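Local coordinates for pseudoazurin (Blue copper protein) (Sinorhizobium meliloti, PDB 3TU6), which binds a single copper ion in a cupredoxin fold and probably carries electrons in the periplasm as a blue copper protein, at residues A[82-86]-A[87-91]; A[98-101]-A[102-105]. All blocks are in the same frame, centred on the assembly; numbering follows the deposited sequence.

Interaction 1 (A[82-86]-A[87-91]); sequences PHVGM and GMIGA. With CU (copper (II) ion), chain B.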
loop_
_atom_site.group_PDB
_atom_site.type_symbol
_atom_site.label_atom_id
_atom_site.label_comp_id
_atom_site.label_asym_id
_atom_site.label_seq_id
_atom_site.Cartn_x
_atom_site.Cartn_y
_atom_site.Cartn_z
ATOM N N PRO A 82 -12.476 -4.666 -2.061
ATOM C CA PRO A 82 -13.124 -5.939 -1.733
ATOM C C PRO A 82 -12.616 -6.636 -0.465
ATOM O O PRO A 82 -13.412 -7.235 0.259
ATOM C CB PRO A 82 -12.831 -6.803 -2.963
ATOM C CG PRO A 82 -12.725 -5.837 -4.075
ATOM C CD PRO A 82 -12.131 -4.586 -3.494
ATOM N N HIS A 83 -11.313 -6.556 -0.197
ATOM C CA HIS A 83 -10.697 -7.347 0.871
ATOM C C HIS A 83 -10.039 -6.525 1.987
ATOM O O HIS A 83 -9.304 -7.082 2.804
ATOM C CB HIS A 83 -9.677 -8.319 0.270
ATOM C CG HIS A 83 -10.224 -9.146 -0.853
ATOM N ND1 HIS A 83 -9.773 -9.030 -2.151
ATOM C CD2 HIS A 83 -11.194 -10.089 -0.875
ATOM C CE1 HIS A 83 -10.435 -9.875 -2.921
ATOM N NE2 HIS A 83 -11.304 -10.528 -2.173
ATOM N N VAL A 84 -10.305 -5.220 2.043
ATOM C CA VAL A 84 -9.704 -4.374 3.081
ATOM C C VAL A 84 -10.091 -4.854 4.482
ATOM O O VAL A 84 -9.244 -4.905 5.374
ATOM C CB VAL A 84 -10.058 -2.871 2.922
ATOM C CG1 VAL A 84 -11.565 -2.644 2.972
ATOM C CG2 VAL A 84 -9.349 -2.046 3.995
ATOM N N GLY A 85 -11.355 -5.232 4.659
ATOM C CA GLY A 85 -11.839 -5.758 5.934
ATOM C C GLY A 85 -11.170 -7.061 6.342
ATOM O O GLY A 85 -11.099 -7.379 7.529
ATOM N N MET A 86 -10.685 -7.811 5.352
ATOM C CA MET A 86 -9.918 -9.035 5.585
ATOM C C MET A 86 -8.429 -8.753 5.818
ATOM O O MET A 86 -7.658 -9.676 6.087
ATOM C CB MET A 86 -10.075 -9.990 4.398
ATOM C CG MET A 86 -11.517 -10.377 4.092
ATOM S SD MET A 86 -11.651 -11.498 2.687
ATOM C CE MET A 86 -10.908 -12.982 3.366
ATOM N N GLY A 87 -8.027 -7.489 5.699
ATOM C CA GLY A 87 -6.662 -7.061 6.007
ATOM C C GLY A 87 -5.778 -6.772 4.805
ATOM O O GLY A 87 -4.568 -6.605 4.959
ATOM N N MET A 88 -6.368 -6.695 3.612
ATOM C CA MET A 88 -5.591 -6.477 2.394
ATOM C C MET A 88 -5.259 -4.996 2.195
ATOM O O MET A 88 -5.913 -4.291 1.420
ATOM C CB MET A 88 -6.318 -7.041 1.167
ATOM C CG MET A 88 -5.466 -7.027 -0.095
ATOM S SD MET A 88 -6.023 -8.156 -1.385
ATOM C CE MET A 88 -4.757 -7.874 -2.619
ATOM N N ILE A 89 -4.244 -4.533 2.921
ATOM C CA ILE A 89 -3.683 -3.200 2.715
ATOM C C ILE A 89 -2.179 -3.305 2.475
ATOM O O ILE A 89 -1.555 -4.322 2.795
ATOM C CB ILE A 89 -3.960 -2.253 3.909
ATOM C CG1 ILE A 89 -3.392 -2.819 5.215
ATOM C CG2 ILE A 89 -5.455 -2.009 4.057
ATOM C CD1 ILE A 89 -3.375 -1.810 6.352
ATOM N N GLY A 90 -1.611 -2.250 1.903
ATOM C CA GLY A 90 -0.173 -2.168 1.677
ATOM C C GLY A 90 0.333 -0.754 1.864
ATOM O O GLY A 90 -0.456 0.183 2.015
ATOM N N ALA A 91 1.652 -0.602 1.849
ATOM C CA ALA A 91 2.282 0.698 2.027
ATOM C C ALA A 91 3.354 0.941 0.972
ATOM O O ALA A 91 4.026 0.008 0.528
ATOM C CB ALA A 91 2.885 0.800 3.418
HETATM CU CU CU B . -8.098 -7.978 -2.770
#
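With CG anti to its carbonyl carbon (chi1 -52°), His83 sends its ring the same way as the side chain of Met88, whose CG stands anti to the backbone N (chi1 -171°), and the two run side by side to one copper ion. This is the ligand loop of the cupredoxin copper site, which leads from strand 74-79 into strand 89-94; Cys80 and His42 complete the four ligands. His83 ND1 binds the copper at 2.1 Å, while the extended chain of Met88 reaches it with SD at 2.5 Å. Sharing the copper also sets Met88 SD obliquely to the His83 ring, 4.8 Å from its centroid. Pro82 CB sits over the centre of one face of that ring. The backbone ties the two ligands together: Met88 N donates to His83 O at 3.1 Å, approaching from above the carbonyl plane. Gly87 N closes the turn on Val84 O at 2.9 Å. Gly87 has a positive phi of 105°, where a CB would be jammed against the carbonyl O of Met86. Ile89 packs on helix 112-125 and, like Val84, against Gln79; Val84 and Ile89 touch obliquely through their methyls, CG2 to CG2 at 3.9 Å.

Interaction 2 (A[98-101]-A[102-105]); sequences ANLE and AVKG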
loop_
_atom_site.group_PDB
_atom_site.type_symbol
_atom_site.label_atom_id
_atom_site.label_comp_id
_atom_site.label_asym_id
_atom_site.label_seq_id
_atom_site.Cartn_x
_atom_site.Cartn_y
_atom_site.Cartn_z
ATOM N N ALA A 98 7.903 11.032 6.556
ATOM C CA ALA A 98 7.642 12.249 7.326
ATOM C C ALA A 98 6.235 12.266 7.930
ATOM O O ALA A 98 6.040 12.762 9.040
ATOM C CB ALA A 98 7.853 13.479 6.453
ATOM N N ASN A 99 5.264 11.722 7.197
ATOM C CA ASN A 99 3.861 11.710 7.631
ATOM C C ASN A 99 3.442 10.392 8.298
ATOM O O ASN A 99 2.275 10.001 8.235
ATOM C CB ASN A 99 2.941 12.010 6.439
ATOM C CG ASN A 99 2.963 10.911 5.386
ATOM O OD1 ASN A 99 3.979 10.244 5.192
ATOM N ND2 ASN A 99 1.843 10.720 4.702
ATOM N N LEU A 100 4.392 9.722 8.949
ATOM C CA LEU A 100 4.139 8.420 9.568
ATOM C C LEU A 100 3.144 8.524 10.725
ATOM O O LEU A 100 2.301 7.644 10.904
ATOM C CB LEU A 100 5.459 7.800 10.050
ATOM C CG LEU A 100 5.459 6.358 10.577
ATOM C CD1 LEU A 100 4.973 6.295 12.020
ATOM C CD2 LEU A 100 4.627 5.438 9.689
ATOM N N GLU A 101 3.251 9.598 11.504
ATOM C CA GLU A 101 2.340 9.842 12.621
ATOM C C GLU A 101 0.907 10.069 12.131
ATOM O O GLU A 101 -0.047 9.583 12.740
ATOM C CB GLU A 101 2.813 11.048 13.439
ATOM C CG GLU A 101 2.067 11.254 14.757
ATOM C CD GLU A 101 2.539 12.478 15.530
ATOM O OE1 GLU A 101 3.507 13.139 15.092
ATOM O OE2 GLU A 101 1.938 12.780 16.582
ATOM N N ALA A 102 0.768 10.804 11.029
ATOM C CA ALA A 102 -0.544 11.116 10.464
ATOM C C ALA A 102 -1.247 9.874 9.915
ATOM O O ALA A 102 -2.443 9.686 10.143
ATOM C CB ALA A 102 -0.411 12.171 9.372
ATOM N N VAL A 103 -0.503 9.032 9.200
ATOM C CA VAL A 103 -1.074 7.819 8.596
ATOM C C VAL A 103 -1.453 6.753 9.633
ATOM O O VAL A 103 -2.285 5.893 9.357
ATOM C CB VAL A 103 -0.135 7.193 7.539
ATOM C CG1 VAL A 103 0.113 8.179 6.401
ATOM C CG2 VAL A 103 1.178 6.742 8.168
ATOM N N LYS A 104 -0.845 6.811 10.818
ATOM C CA LYS A 104 -1.221 5.915 11.917
ATOM C C LYS A 104 -2.642 6.174 12.424
ATOM O O LYS A 104 -3.301 5.258 12.919
ATOM C CB LYS A 104 -0.235 6.033 13.087
ATOM C CG LYS A 104 1.009 5.174 12.946
ATOM C CD LYS A 104 1.950 5.367 14.127
ATOM C CE LYS A 104 3.024 4.295 14.166
ATOM N NZ LYS A 104 4.043 4.554 15.223
ATOM N N GLY A 105 -3.107 7.416 12.295
ATOM C CA GLY A 105 -4.388 7.834 12.867
ATOM C C GLY A 105 -5.611 7.735 11.969
ATOM O O GLY A 105 -6.706 8.112 12.388
#
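Asn99 O accepts a hydrogen bond from Val103 N at 3.1 Å, and Leu100 O takes a longer one from Lys104 N at 3.3 Å, two i to i+4 bonds that wind the short helix 100-104. Asn99 holds the N-cap position, but its side chain makes no capping bond; its OD1 accepts instead from the backbone N of Val75. Its ND2, hydrogen-bonded outside this helix, lies 3.5 Å from CG1 of Val103, the two side chains crossing at about a right angle. Leu100 divides its methyls between two partners. CD2 packs 4.0 Å from CG2 of Val103, whereas CD1 rests 3.5 Å from CE of Lys104. The lysine chain stays extended beyond CG (chi2 179°), which carries its methylenes past that methyl and its ammonium to Glu124 on helix 112-125. With only an alanine here, Glu124 would probably lose this salt-bridge partner and Leu100 CD1 the methylenes beside it. Phe120 of the same helix touches Leu100, Val103 and Lys104, so one flank of the short helix is joined to the C-terminal one. Val103 CG2 is pressed close to the backbone, 3.1 Å from Leu100 O.

How the interactions relate
Interaction 1 is partly buried and holds two of the copper ligands, whereas interaction 2 is a surface contact away from the metal, though Val103 is buried. They come in series along the chain, strand 89-94 being followed by helix 100-104; their centres are about 18 Å apart and the contacts do not touch. Both face helix 112-125, at different places: Ile89 meets Ser112, Ala115 and Ala116, while Leu100, Val103 and Lys104 reach Phe120, and Leu100 and Lys104 also Glu124. Their chemistry differs accordingly. In 82-91 metal bonds and turn hydrogen bonds shape an irregular loop that brings two ligands to the copper; in 98-105 a short run of helical bonds supports aliphatic packing, with a salt bridge out to the neighbouring helix.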